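Local structure of beta-galactosidase (Bacillus circulans subsp. alkalophilus, 3TTY) at residues E470-F475 with R507-I512; S445-L450 with M463-F468; V55-T60 with R122-I127. The protein hydrolyses beta-D-galactosides, releasing terminal non-reducing galactose, with an active site that probably lies in its TIM-barrel domain, as in related glycoside hydrolases. All coordinates share one frame; numbering follows the deposited sequence.

Contact 1 of 3, residues E470-F475 with R507-I512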
ATOM      1  N   GLU A 470       7.973 -26.959  33.435  1.00 23.46           N
ATOM      2  CA  GLU A 470       8.603 -27.950  34.291  1.00 28.26           C
ATOM      3  C   GLU A 470      10.093 -27.982  33.999  1.00 30.82           C
ATOM      4  O   GLU A 470      10.936 -28.022  34.913  1.00 26.86           O
ATOM      5  CB  GLU A 470       7.991 -29.325  34.031  1.00 29.09           C
ATOM      6  CG  GLU A 470       8.200 -30.342  35.141  1.00 43.80           C
ATOM      7  CD  GLU A 470       7.371 -31.613  34.924  1.00 64.23           C
ATOM      8  OE1 GLU A 470       6.339 -31.535  34.211  1.00 64.46           O
ATOM      9  OE2 GLU A 470       7.753 -32.685  35.454  1.00 59.64           O
ATOM     10  N   ARG A 471      10.406 -27.948  32.708  1.00 27.21           N
ATOM     11  CA  ARG A 471      11.785 -27.991  32.259  1.00 25.82           C
ATOM     12  C   ARG A 471      12.573 -26.791  32.789  1.00 24.29           C
ATOM     13  O   ARG A 471      13.681 -26.962  33.280  1.00 25.44           O
ATOM     14  CB  ARG A 471      11.846 -28.100  30.734  1.00 30.08           C
ATOM     15  CG  ARG A 471      13.142 -28.697  30.173  1.00 40.12           C
ATOM     16  CD  ARG A 471      12.922 -29.346  28.788  1.00 32.74           C
ATOM     17  NE  ARG A 471      12.162 -28.466  27.906  1.00 25.68           N
ATOM     18  CZ  ARG A 471      10.992 -28.779  27.349  1.00 31.04           C
ATOM     19  NH1 ARG A 471      10.447 -29.976  27.552  1.00 30.01           N
ATOM     20  NH2 ARG A 471      10.367 -27.891  26.579  1.00 22.76           N
ATOM     21  N   VAL A 472      12.016 -25.584  32.734  1.00 23.20           N
ATOM     22  CA  VAL A 472      12.781 -24.453  33.241  1.00 21.10           C
ATOM     23  C   VAL A 472      12.795 -24.362  34.760  1.00 24.37           C
ATOM     24  O   VAL A 472      13.792 -23.936  35.330  1.00 23.75           O
ATOM     25  CB  VAL A 472      12.427 -23.093  32.604  1.00 26.70           C
ATOM     26  CG1 VAL A 472      11.415 -23.260  31.495  1.00 29.26           C
ATOM     27  CG2 VAL A 472      11.980 -22.089  33.668  1.00 22.55           C
ATOM     28  N   GLU A 473      11.720 -24.784  35.421  1.00 21.19           N
ATOM     29  CA  GLU A 473      11.763 -24.905  36.872  1.00 21.39           C
ATOM     30  C   GLU A 473      12.897 -25.838  37.287  1.00 24.15           C
ATOM     31  O   GLU A 473      13.686 -25.524  38.178  1.00 20.48           O
ATOM     32  CB  GLU A 473      10.432 -25.404  37.420  1.00 28.45           C
ATOM     33  CG  GLU A 473       9.376 -24.321  37.561  1.00 23.92           C
ATOM     34  CD  GLU A 473       7.966 -24.889  37.629  1.00 34.24           C
ATOM     35  OE1 GLU A 473       7.812 -26.128  37.531  1.00 37.67           O
ATOM     36  OE2 GLU A 473       7.008 -24.096  37.777  1.00 34.40           O
ATOM     37  N   ARG A 474      13.003 -26.982  36.625  1.00 21.70           N
ATOM     38  CA  ARG A 474      14.087 -27.907  36.944  1.00 28.77           C
ATOM     39  C   ARG A 474      15.482 -27.320  36.651  1.00 27.32           C
ATOM     40  O   ARG A 474      16.404 -27.462  37.457  1.00 24.27           O
ATOM     41  CB  ARG A 474      13.892 -29.235  36.225  1.00 28.36           C
ATOM     42  CG  ARG A 474      14.788 -30.336  36.728  1.00 41.23           C
ATOM     43  CD  ARG A 474      14.218 -31.686  36.349  1.00 51.52           C
ATOM     44  NE  ARG A 474      12.834 -31.812  36.800  1.00 60.70           N
ATOM     45  CZ  ARG A 474      11.776 -31.792  35.993  1.00 63.99           C
ATOM     46  NH1 ARG A 474      11.944 -31.661  34.676  1.00 51.79           N
ATOM     47  NH2 ARG A 474      10.551 -31.915  36.505  1.00 55.51           N
ATOM     48  N   PHE A 475      15.622 -26.656  35.504  1.00 26.47           N
ATOM     49  CA  PHE A 475      16.867 -25.962  35.145  1.00 23.75           C
ATOM     50  C   PHE A 475      17.255 -24.921  36.195  1.00 20.95           C
ATOM     51  O   PHE A 475      18.392 -24.898  36.676  1.00 25.63           O
ATOM     52  CB  PHE A 475      16.736 -25.300  33.768  1.00 23.86           C
ATOM     53  CG  PHE A 475      17.812 -24.285  33.468  1.00 25.50           C
ATOM     54  CD1 PHE A 475      19.094 -24.691  33.117  1.00 22.92           C
ATOM     55  CD2 PHE A 475      17.533 -22.923  33.509  1.00 24.50           C
ATOM     56  CE1 PHE A 475      20.086 -23.753  32.836  1.00 23.23           C
ATOM     57  CE2 PHE A 475      18.518 -21.983  33.224  1.00 22.47           C
ATOM     58  CZ  PHE A 475      19.794 -22.404  32.891  1.00 22.07           C
ATOM     59  N   ARG A 507       4.497 -18.400  36.554  1.00 15.90           N
ATOM     60  CA  ARG A 507       4.282 -17.471  37.669  1.00 19.73           C
ATOM     61  C   ARG A 507       5.116 -17.834  38.903  1.00 19.05           C
ATOM     62  O   ARG A 507       5.708 -16.969  39.535  1.00 18.26           O
ATOM     63  CB  ARG A 507       2.798 -17.364  38.027  1.00 21.83           C
ATOM     64  CG  ARG A 507       2.494 -16.426  39.196  1.00 21.55           C
ATOM     65  CD  ARG A 507       0.980 -16.230  39.354  1.00 22.41           C
ATOM     66  NE  ARG A 507       0.614 -15.335  40.455  1.00 21.48           N
ATOM     67  CZ  ARG A 507      -0.641 -14.977  40.729  1.00 27.36           C
ATOM     68  NH1 ARG A 507      -1.642 -15.426  39.976  1.00 23.05           N
ATOM     69  NH2 ARG A 507      -0.907 -14.165  41.746  1.00 26.99           N
ATOM     70  N   ASN A 508       5.192 -19.117  39.220  1.00 18.58           N
ATOM     71  CA  ASN A 508       5.953 -19.541  40.379  1.00 24.32           C
ATOM     72  C   ASN A 508       7.442 -19.311  40.214  1.00 23.06           C
ATOM     73  O   ASN A 508       8.104 -18.809  41.122  1.00 18.93           O
ATOM     74  CB  ASN A 508       5.699 -21.014  40.694  1.00 31.07           C
ATOM     75  CG  ASN A 508       4.307 -21.259  41.214  1.00 43.62           C
ATOM     76  OD1 ASN A 508       3.742 -20.428  41.945  1.00 43.23           O
ATOM     77  ND2 ASN A 508       3.732 -22.406  40.842  1.00 41.82           N
ATOM     78  N   VAL A 509       7.976 -19.695  39.062  1.00 17.51           N
ATOM     79  CA  VAL A 509       9.409 -19.615  38.878  1.00 20.19           C
ATOM     80  C   VAL A 509       9.856 -18.158  38.746  1.00 22.79           C
ATOM     81  O   VAL A 509      10.951 -17.804  39.177  1.00 19.74           O
ATOM     82  CB  VAL A 509       9.905 -20.461  37.692  1.00 19.74           C
ATOM     83  CG1 VAL A 509       9.433 -19.875  36.361  1.00 17.05           C
ATOM     84  CG2 VAL A 509      11.414 -20.553  37.740  1.00 20.93           C
ATOM     85  N   MET A 510       8.995 -17.310  38.184  1.00 20.62           N
ATOM     86  CA  MET A 510       9.339 -15.903  38.003  1.00 22.11           C
ATOM     87  C   MET A 510       9.090 -15.083  39.272  1.00 19.43           C
ATOM     88  O   MET A 510       9.727 -14.060  39.477  1.00 21.56           O
ATOM     89  CB  MET A 510       8.591 -15.301  36.812  1.00 15.69           C
ATOM     90  CG  MET A 510       8.907 -15.962  35.468  1.00 22.65           C
ATOM     91  SD  MET A 510      10.665 -16.256  35.155  1.00 23.99           S
ATOM     92  CE  MET A 510      11.305 -14.584  35.274  1.00 21.47           C
ATOM     93  N   GLY A 511       8.159 -15.533  40.110  1.00 22.63           N
ATOM     94  CA  GLY A 511       7.895 -14.909  41.401  1.00 16.94           C
ATOM     95  C   GLY A 511       7.216 -13.560  41.300  1.00 22.34           C
ATOM     96  O   GLY A 511       7.313 -12.729  42.213  1.00 23.21           O
ATOM     97  N   ILE A 512       6.534 -13.327  40.184  1.00 22.58           N
ATOM     98  CA  ILE A 512       5.792 -12.081  40.005  1.00 21.14           C
ATOM     99  C   ILE A 512       4.461 -12.374  39.356  1.00 21.47           C
ATOM    100  O   ILE A 512       4.309 -13.379  38.659  1.00 22.35           O
ATOM    101  CB  ILE A 512       6.536 -11.070  39.104  1.00 21.56           C
ATOM    102  CG1 ILE A 512       6.711 -11.629  37.681  1.00 22.77           C
ATOM    103  CG2 ILE A 512       7.877 -10.685  39.698  1.00 20.01           C
ATOM    104  CD1 ILE A 512       5.654 -11.170  36.698  1.00 15.77           C
TER
HETATM  105  O   HOH W   1       6.586 -21.646  37.386  1.00 20.85           O
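The backbones of helix 468-477 and the short helix 507-510 come closest at Glu473 and Val509, whose CA atoms are 6.1 Å apart. Both helices belong to the trimerisation domain. They lie over its mixed sheet, with Val472 and Met510 both touching Phe482 of strand 481-485.

The side chains meet in a small patch without a direct hydrogen bond between the segments. Val509 and Glu473 carry most of it. Glu473 CG is anti to the carbonyl carbon (chi1 -81°), and the chain beyond runs out extended toward the short helix. The aliphatic part crosses Val509 obliquely, with Glu473 CG 3.9 Å from Val509 CB. Next to it, the methyl Val472 CG2 approaches the methyl Val509 CG1 at 4.3 Å. Phe577 of strand 570-577 touches both Glu473 and Val509 and continues the packing.

The carboxylate goes past the valine to a water. That water donates to Glu473 OE2 at a short 2.5 Å and accepts from Val509 N at 2.9 Å. Val509 N lies in the first turn of its helix. The other end of this residue is also held: Val509 O accepts from Ser582 OG and Asn575 ND2. The helix then stops at Gly511, which has a positive phi (71°), and Gly511 N bonds back to Arg507 O at 2.9 Å.

One salt bridge stays within the longer helix. Arg474 NH2 pairs with Glu470 OE2 at 3.1 Å, using the anti lone pair of that oxygen, close to the guanidinium plane.

The contact is thus apolar against the sheet and water-mediated at the carboxylate. The water links the Val509 N-H to Glu473, whose negative charge may be mildly favoured near the N-H groups of this turn.

Contact 2 of 3, residues S445-L450 with M463-F468; sequences SVEEDL and MVKPGF
Lys465 NZ is gripped by two carboxylates, forming salt bridges with Glu406 and Asp404. A third, Glu447 OE1 of the facing loop, is 4.4 Å from Lys465 NZ, beyond a salt bridge. The contact belongs to the alpha/beta part of the trimerisation domain. The loop after strand 441-444 meets the loop that leads from strand 455-458 into helix 468-477. That helix is the connection of a beta-alpha-beta crossover to strand 481-485.

Each loop is shaped by its own bonds. Residues 445-448 form a type I turn, closed by a long bond from Glu448 N to Ser445 O at 3.3 Å. Ser445 adds an ST turn, with its OG accepting from Glu447 N at 2.9 Å. Across from it, Gly467 is the N-cap residue with positive phi, and Phe468 N bonds to Lys465 O at 3.1 Å.

The apolar centre is Val446 against Phe468. The ring of Phe468 swings toward the turn because chi1 is 177°, CG lying opposite the backbone N. The two side chains cross at about a right angle, and Val446 CB is 3.8 Å from Phe468 CD1. The methyl Val446 CG2 lies 4.2 Å from Lys465 CD, on the aliphatic part of the lysine. Met402 and Met461 also touch the phenylalanine side chain. An alanine at Phe468 would remove the ring, and Val446 would probably lose its main apolar partner across the contact, with a gap opening beside Met402.

Val446 O accepts from Arg471 NH2, and it also sits at the ring edge, in plane, 3.5 Å from Phe468 CD1.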
ATOM      1  N   SER A 445      16.076 -24.363  20.644  1.00 16.88           N
ATOM      2  CA  SER A 445      14.636 -24.575  20.702  1.00 16.98           C
ATOM      3  C   SER A 445      14.154 -24.531  22.163  1.00 20.20           C
ATOM      4  O   SER A 445      14.952 -24.648  23.109  1.00 18.28           O
ATOM      5  CB  SER A 445      14.257 -25.910  20.068  1.00 18.47           C
ATOM      6  OG  SER A 445      14.325 -26.963  21.020  1.00 25.33           O
ATOM      7  N   VAL A 446      12.852 -24.348  22.340  1.00 12.95           N
ATOM      8  CA  VAL A 446      12.269 -24.395  23.661  1.00 15.58           C
ATOM      9  C   VAL A 446      12.385 -25.795  24.259  1.00 21.69           C
ATOM     10  O   VAL A 446      12.131 -25.970  25.450  1.00 24.10           O
ATOM     11  CB  VAL A 446      10.782 -23.961  23.652  1.00 18.47           C
ATOM     12  CG1 VAL A 446      10.659 -22.502  23.291  1.00 13.56           C
ATOM     13  CG2 VAL A 446       9.958 -24.844  22.706  1.00 13.54           C
ATOM     14  N   GLU A 447      12.767 -26.779  23.438  1.00 17.89           N
ATOM     15  CA  GLU A 447      12.853 -28.181  23.856  1.00 19.46           C
ATOM     16  C   GLU A 447      14.267 -28.675  24.134  1.00 21.84           C
ATOM     17  O   GLU A 447      14.454 -29.826  24.521  1.00 23.23           O
ATOM     18  CB  GLU A 447      12.252 -29.091  22.793  1.00 21.15           C
ATOM     19  CG  GLU A 447      10.769 -28.953  22.653  1.00 37.29           C
ATOM     20  CD  GLU A 447      10.265 -29.427  21.310  1.00 59.77           C
ATOM     21  OE1 GLU A 447       9.338 -28.768  20.761  1.00 61.57           O
ATOM     22  OE2 GLU A 447      10.796 -30.453  20.809  1.00 57.59           O
ATOM     23  N   GLU A 448      15.261 -27.831  23.904  1.00 19.10           N
ATOM     24  CA  GLU A 448      16.653 -28.238  24.057  1.00 20.41           C
ATOM     25  C   GLU A 448      16.966 -28.661  25.503  1.00 22.36           C
ATOM     26  O   GLU A 448      16.421 -28.107  26.454  1.00 19.20           O
ATOM     27  CB  GLU A 448      17.581 -27.092  23.634  1.00 16.96           C
ATOM     28  CG  GLU A 448      19.052 -27.463  23.611  1.00 19.84           C
ATOM     29  CD  GLU A 448      19.331 -28.623  22.680  1.00 25.33           C
ATOM     30  OE1 GLU A 448      19.047 -28.495  21.474  1.00 24.21           O
ATOM     31  OE2 GLU A 448      19.818 -29.674  23.157  1.00 28.87           O
ATOM     32  N   ASP A 449      17.838 -29.652  25.651  1.00 20.85           N
ATOM     33  CA  ASP A 449      18.358 -30.040  26.954  1.00 26.03           C
ATOM     34  C   ASP A 449      19.059 -28.831  27.584  1.00 25.65           C
ATOM     35  O   ASP A 449      20.040 -28.332  27.051  1.00 28.27           O
ATOM     36  CB  ASP A 449      19.331 -31.214  26.794  1.00 25.06           C
ATOM     37  CG  ASP A 449      20.220 -31.415  28.015  1.00 36.20           C
ATOM     38  OD1 ASP A 449      19.772 -31.136  29.151  1.00 33.83           O
ATOM     39  OD2 ASP A 449      21.380 -31.850  27.831  1.00 45.07           O
ATOM     40  N   LEU A 450      18.539 -28.353  28.706  1.00 26.18           N
ATOM     41  CA  LEU A 450      19.000 -27.098  29.284  1.00 24.81           C
ATOM     42  C   LEU A 450      20.208 -27.296  30.194  1.00 27.11           C
ATOM     43  O   LEU A 450      20.811 -26.328  30.657  1.00 28.01           O
ATOM     44  CB  LEU A 450      17.859 -26.449  30.068  1.00 20.98           C
ATOM     45  CG  LEU A 450      17.040 -25.325  29.429  1.00 29.67           C
ATOM     46  CD1 LEU A 450      17.091 -25.374  27.912  1.00 23.55           C
ATOM     47  CD2 LEU A 450      15.588 -25.319  29.938  1.00 21.36           C
ATOM     48  N   MET A 463       3.897 -18.076  24.022  1.00 17.64           N
ATOM     49  CA  MET A 463       3.362 -19.432  24.089  1.00 20.23           C
ATOM     50  C   MET A 463       4.231 -20.367  24.939  1.00 20.00           C
ATOM     51  O   MET A 463       5.431 -20.525  24.695  1.00 17.95           O
ATOM     52  CB  MET A 463       3.171 -20.031  22.692  1.00 17.09           C
ATOM     53  CG  MET A 463       2.850 -21.548  22.708  1.00 17.82           C
ATOM     54  SD  MET A 463       2.748 -22.224  21.031  1.00 16.81           S
ATOM     55  CE  MET A 463       1.469 -21.158  20.385  1.00 14.52           C
ATOM     56  N   VAL A 464       3.603 -20.987  25.933  1.00 17.98           N
ATOM     57  CA  VAL A 464       4.256 -21.989  26.760  1.00 21.62           C
ATOM     58  C   VAL A 464       3.681 -23.373  26.457  1.00 21.19           C
ATOM     59  O   VAL A 464       2.498 -23.618  26.677  1.00 21.02           O
ATOM     60  CB  VAL A 464       4.105 -21.656  28.244  1.00 22.96           C
ATOM     61  CG1 VAL A 464       4.573 -22.820  29.102  1.00 20.99           C
ATOM     62  CG2 VAL A 464       4.900 -20.395  28.564  1.00 18.84           C
ATOM     63  N   LYS A 465       4.527 -24.260  25.932  1.00 22.49           N
ATOM     64  CA  LYS A 465       4.113 -25.589  25.492  1.00 23.11           C
ATOM     65  C   LYS A 465       4.231 -26.590  26.640  1.00 24.10           C
ATOM     66  O   LYS A 465       4.935 -26.329  27.611  1.00 21.71           O
ATOM     67  CB  LYS A 465       4.972 -26.050  24.311  1.00 19.82           C
ATOM     68  CG  LYS A 465       4.923 -25.146  23.082  1.00 24.65           C
ATOM     69  CD  LYS A 465       5.856 -25.688  22.011  1.00 24.97           C
ATOM     70  CE  LYS A 465       5.962 -24.758  20.808  1.00 26.11           C
ATOM     71  NZ  LYS A 465       6.755 -25.407  19.720  1.00 24.45           N
ATOM     72  N   PRO A 466       3.553 -27.744  26.524  1.00 22.33           N
ATOM     73  CA  PRO A 466       3.589 -28.755  27.589  1.00 24.07           C
ATOM     74  C   PRO A 466       5.027 -29.145  27.911  1.00 26.19           C
ATOM     75  O   PRO A 466       5.851 -29.281  26.991  1.00 23.76           O
ATOM     76  CB  PRO A 466       2.845 -29.947  26.978  1.00 20.71           C
ATOM     77  CG  PRO A 466       1.963 -29.349  25.928  1.00 23.67           C
ATOM     78  CD  PRO A 466       2.729 -28.173  25.381  1.00 27.00           C
ATOM     79  N   GLY A 467       5.317 -29.307  29.199  1.00 20.68           N
ATOM     80  CA  GLY A 467       6.644 -29.692  29.647  1.00 23.89           C
ATOM     81  C   GLY A 467       7.647 -28.550  29.753  1.00 27.51           C
ATOM     82  O   GLY A 467       8.690 -28.695  30.390  1.00 29.88           O
ATOM     83  N   PHE A 468       7.350 -27.414  29.132  1.00 19.99           N
ATOM     84  CA  PHE A 468       8.300 -26.308  29.139  1.00 23.80           C
ATOM     85  C   PHE A 468       8.507 -25.720  30.540  1.00 21.84           C
ATOM     86  O   PHE A 468       9.641 -25.649  31.023  1.00 21.41           O
ATOM     87  CB  PHE A 468       7.900 -25.235  28.118  1.00 18.33           C
ATOM     88  CG  PHE A 468       8.802 -24.019  28.103  1.00 15.87           C
ATOM     89  CD1 PHE A 468       9.941 -23.990  27.325  1.00 18.27           C
ATOM     90  CD2 PHE A 468       8.475 -22.889  28.829  1.00 17.22           C
ATOM     91  CE1 PHE A 468      10.760 -22.860  27.287  1.00 17.88           C
ATOM     92  CE2 PHE A 468       9.285 -21.764  28.801  1.00 20.51           C
ATOM     93  CZ  PHE A 468      10.434 -21.750  28.025  1.00 13.57           C
TER

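Contact 3 of 3, residues V55-T60 with R122-I127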
ATOM      1  N   VAL A  55       6.032 -39.952 -19.319  1.00 20.35           N
ATOM      2  CA  VAL A  55       6.624 -41.246 -19.593  1.00 22.96           C
ATOM      3  C   VAL A  55       8.112 -41.190 -19.997  1.00 25.26           C
ATOM      4  O   VAL A  55       8.798 -42.208 -19.995  1.00 26.06           O
ATOM      5  CB  VAL A  55       5.765 -41.932 -20.693  1.00 26.76           C
ATOM      6  CG1 VAL A  55       6.605 -42.375 -21.880  1.00 32.12           C
ATOM      7  CG2 VAL A  55       4.938 -43.050 -20.097  1.00 27.68           C
ATOM      8  N   SER A  56       8.616 -40.005 -20.324  1.00 23.98           N
ATOM      9  CA  SER A  56       9.945 -39.888 -20.929  1.00 22.64           C
ATOM     10  C   SER A  56      10.961 -39.209 -20.022  1.00 23.37           C
ATOM     11  O   SER A  56      10.692 -38.138 -19.487  1.00 20.88           O
ATOM     12  CB  SER A  56       9.861 -39.131 -22.254  1.00 26.64           C
ATOM     13  OG  SER A  56       8.940 -39.747 -23.136  1.00 30.43           O
ATOM     14  N   TYR A  57      12.128 -39.839 -19.872  1.00 17.64           N
ATOM     15  CA  TYR A  57      13.215 -39.332 -19.034  1.00 23.21           C
ATOM     16  C   TYR A  57      14.552 -39.333 -19.793  1.00 24.40           C
ATOM     17  O   TYR A  57      14.967 -40.348 -20.354  1.00 20.66           O
ATOM     18  CB  TYR A  57      13.351 -40.160 -17.741  1.00 20.01           C
ATOM     19  CG  TYR A  57      12.131 -40.110 -16.829  1.00 21.40           C
ATOM     20  CD1 TYR A  57      12.036 -39.172 -15.809  1.00 20.55           C
ATOM     21  CD2 TYR A  57      11.079 -40.994 -16.994  1.00 24.43           C
ATOM     22  CE1 TYR A  57      10.926 -39.118 -14.984  1.00 20.55           C
ATOM     23  CE2 TYR A  57       9.958 -40.949 -16.168  1.00 21.67           C
ATOM     24  CZ  TYR A  57       9.893 -40.013 -15.171  1.00 20.80           C
ATOM     25  OH  TYR A  57       8.793 -39.974 -14.356  1.00 19.49           O
ATOM     26  N   ASP A  58      15.229 -38.191 -19.796  1.00 22.50           N
ATOM     27  CA  ASP A  58      16.523 -38.080 -20.446  1.00 20.35           C
ATOM     28  C   ASP A  58      17.587 -37.596 -19.470  1.00 17.35           C
ATOM     29  O   ASP A  58      17.519 -36.478 -18.972  1.00 17.60           O
ATOM     30  CB  ASP A  58      16.457 -37.155 -21.661  1.00 20.21           C
ATOM     31  CG  ASP A  58      17.818 -36.980 -22.322  1.00 23.20           C
ATOM     32  OD1 ASP A  58      18.570 -37.974 -22.422  1.00 23.77           O
ATOM     33  OD2 ASP A  58      18.148 -35.848 -22.721  1.00 22.06           O
ATOM     34  N   PHE A  59      18.564 -38.453 -19.196  1.00 14.87           N
ATOM     35  CA  PHE A  59      19.622 -38.138 -18.249  1.00 17.20           C
ATOM     36  C   PHE A  59      20.983 -38.030 -18.937  1.00 18.55           C
ATOM     37  O   PHE A  59      21.992 -37.751 -18.281  1.00 18.57           O
ATOM     38  CB  PHE A  59      19.703 -39.208 -17.154  1.00 15.72           C
ATOM     39  CG  PHE A  59      18.498 -39.269 -16.247  1.00 17.38           C
ATOM     40  CD1 PHE A  59      18.371 -38.392 -15.175  1.00 14.92           C
ATOM     41  CD2 PHE A  59      17.523 -40.239 -16.430  1.00 19.55           C
ATOM     42  CE1 PHE A  59      17.279 -38.467 -14.317  1.00 15.38           C
ATOM     43  CE2 PHE A  59      16.431 -40.323 -15.577  1.00 18.48           C
ATOM     44  CZ  PHE A  59      16.310 -39.434 -14.516  1.00 18.23           C
ATOM     45  N   THR A  60      21.021 -38.255 -20.252  1.00 17.46           N
ATOM     46  CA  THR A  60      22.302 -38.278 -20.965  1.00 20.24           C
ATOM     47  C   THR A  60      23.073 -36.967 -20.817  1.00 19.98           C
ATOM     48  O   THR A  60      24.291 -36.982 -20.650  1.00 24.55           O
ATOM     49  CB  THR A  60      22.149 -38.677 -22.453  1.00 24.01           C
ATOM     50  OG1 THR A  60      21.404 -37.673 -23.157  1.00 23.98           O
ATOM     51  CG2 THR A  60      21.437 -40.024 -22.564  1.00 18.98           C
ATOM     52  N   ARG A 122       3.410 -35.229  -6.049  1.00 16.36           N
ATOM     53  CA  ARG A 122       4.008 -36.258  -5.213  1.00 19.05           C
ATOM     54  C   ARG A 122       4.368 -37.493  -6.031  1.00 19.94           C
ATOM     55  O   ARG A 122       5.426 -38.077  -5.828  1.00 22.41           O
ATOM     56  CB  ARG A 122       3.109 -36.614  -4.034  1.00 17.22           C
ATOM     57  CG  ARG A 122       3.059 -35.518  -2.983  1.00 20.94           C
ATOM     58  CD  ARG A 122       2.731 -36.090  -1.623  1.00 20.88           C
ATOM     59  NE  ARG A 122       2.420 -35.054  -0.643  1.00 26.10           N
ATOM     60  CZ  ARG A 122       2.263 -35.286   0.658  1.00 30.35           C
ATOM     61  NH1 ARG A 122       2.401 -36.527   1.121  1.00 25.78           N
ATOM     62  NH2 ARG A 122       1.978 -34.283   1.494  1.00 23.98           N
ATOM     63  N   LYS A 123       3.502 -37.868  -6.970  1.00 16.41           N
ATOM     64  CA  LYS A 123       3.785 -38.986  -7.878  1.00 21.62           C
ATOM     65  C   LYS A 123       5.076 -38.785  -8.680  1.00 19.88           C
ATOM     66  O   LYS A 123       5.968 -39.625  -8.652  1.00 18.62           O
ATOM     67  CB  LYS A 123       2.602 -39.247  -8.827  1.00 16.54           C
ATOM     68  CG  LYS A 123       2.838 -40.343  -9.851  1.00 20.98           C
ATOM     69  CD  LYS A 123       1.594 -40.580 -10.697  1.00 21.60           C
ATOM     70  CE  LYS A 123       1.880 -41.519 -11.867  1.00 30.13           C
ATOM     71  NZ  LYS A 123       0.667 -41.723 -12.744  1.00 29.30           N
ATOM     72  N   TYR A 124       5.194 -37.671  -9.388  1.00 19.25           N
ATOM     73  CA  TYR A 124       6.363 -37.508 -10.257  1.00 16.95           C
ATOM     74  C   TYR A 124       7.630 -37.056  -9.530  1.00 17.44           C
ATOM     75  O   TYR A 124       8.738 -37.375  -9.956  1.00 17.33           O
ATOM     76  CB  TYR A 124       6.037 -36.608 -11.446  1.00 18.01           C
ATOM     77  CG  TYR A 124       5.030 -37.246 -12.361  1.00 17.21           C
ATOM     78  CD1 TYR A 124       5.363 -38.378 -13.100  1.00 15.55           C
ATOM     79  CD2 TYR A 124       3.736 -36.739 -12.471  1.00 16.01           C
ATOM     80  CE1 TYR A 124       4.446 -38.981 -13.940  1.00 20.04           C
ATOM     81  CE2 TYR A 124       2.801 -37.340 -13.319  1.00 18.69           C
ATOM     82  CZ  TYR A 124       3.163 -38.466 -14.046  1.00 22.04           C
ATOM     83  OH  TYR A 124       2.252 -39.082 -14.884  1.00 18.80           O
ATOM     84  N   ALA A 125       7.470 -36.327  -8.431  1.00 13.44           N
ATOM     85  CA  ALA A 125       8.622 -35.891  -7.670  1.00 15.68           C
ATOM     86  C   ALA A 125       9.308 -37.103  -7.035  1.00 21.14           C
ATOM     87  O   ALA A 125      10.531 -37.202  -7.060  1.00 19.43           O
ATOM     88  CB  ALA A 125       8.230 -34.856  -6.606  1.00 14.06           C
ATOM     89  N   LYS A 126       8.519 -38.026  -6.485  1.00 19.07           N
ATOM     90  CA  LYS A 126       9.061 -39.283  -5.964  1.00 20.32           C
ATOM     91  C   LYS A 126       9.767 -40.109  -7.050  1.00 20.12           C
ATOM     92  O   LYS A 126      10.890 -40.568  -6.871  1.00 18.06           O
ATOM     93  CB  LYS A 126       7.960 -40.122  -5.322  1.00 19.44           C
ATOM     94  CG  LYS A 126       8.431 -41.513  -4.904  1.00 29.17           C
ATOM     95  CD  LYS A 126       7.476 -42.184  -3.911  1.00 27.87           C
ATOM     96  CE  LYS A 126       8.030 -43.537  -3.452  1.00 32.84           C
ATOM     97  NZ  LYS A 126       7.170 -44.177  -2.418  1.00 35.89           N
ATOM     98  N   ILE A 127       9.101 -40.303  -8.179  1.00 20.00           N
ATOM     99  CA  ILE A 127       9.729 -41.011  -9.283  1.00 20.19           C
ATOM    100  C   ILE A 127      11.052 -40.365  -9.713  1.00 19.90           C
ATOM    101  O   ILE A 127      12.062 -41.058  -9.863  1.00 20.89           O
ATOM    102  CB  ILE A 127       8.770 -41.153 -10.478  1.00 18.83           C
ATOM    103  CG1 ILE A 127       7.598 -42.057 -10.079  1.00 17.67           C
ATOM    104  CG2 ILE A 127       9.505 -41.727 -11.693  1.00 19.07           C
ATOM    105  CD1 ILE A 127       6.565 -42.280 -11.179  1.00 18.06           C
TER
HETATM  106  O   HOH W   2       8.926 -38.114 -12.588  1.00 14.68           O
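Tyr57 reaches across to Tyr124 and Ile127 on the outside of the TIM barrel. Its loop leads into helix 60-71, which follows the second barrel strand. Its partners lie on helix 119-135, which comes between the third and fourth strands along the chain.

The polar link runs through one water. Tyr57 OH donates to it at 2.6 Å. The water in turn donates to the backbone oxygen Tyr124 O at 2.7 Å. It lies in the plane of the Tyr57 ring, at its edge. No direct hydrogen bond joins the two segments.

The van der Waals contacts gather at the same end of the tyrosine. Tyr57 and Ile127 cross at about a right angle, and the methyl Ile127 CG2 is 3.3 Å from Tyr57 OH. This methyl is anti to the backbone N of Ile127, which carries it toward the phenol. It also packs at 3.9 Å on Tyr57 CZ, approaching the ring obliquely. Tyr57 OH lies near the plane of the Tyr124 ring, at its edge, 4.0 Å from Tyr124 CD1. The rings are not stacked on each other.

Further along the same helix, Lys131 makes a cation-pi contact with Tyr57. Tyr124 and Ala125 also touch Trp47 of helix 47-50.

A capping bond and a hydroxyl bond from Thr60, at the start of helix 60-71, both end on Asp58 OD1, next to Tyr57 in the chain. Thr60 N comes from above the carboxylate plane at 3.3 Å, while Thr60 OG1 uses the syn lone pair of Asp58 OD1 at 2.9 Å.

Contacts 1 and 2 share helix 468-477 in the trimerisation domain. Contact 2 sits at its start, contact 1 along its length, and their centres are 12 Å apart. They touch directly through Arg471, and Phe475 packs on Leu450. Contact 3 belongs to the TIM barrel, with its centre 54 Å from that of contact 1, on the opposite side of the chain's centre. All three are partly buried. Contact 2 lies nearest the middle of the chain and relies on an aromatic ring against a valine, with the lysine's salt bridges going to residues outside the two loops. Contacts 1 and 3, farther out, each use a water that reaches a helix backbone.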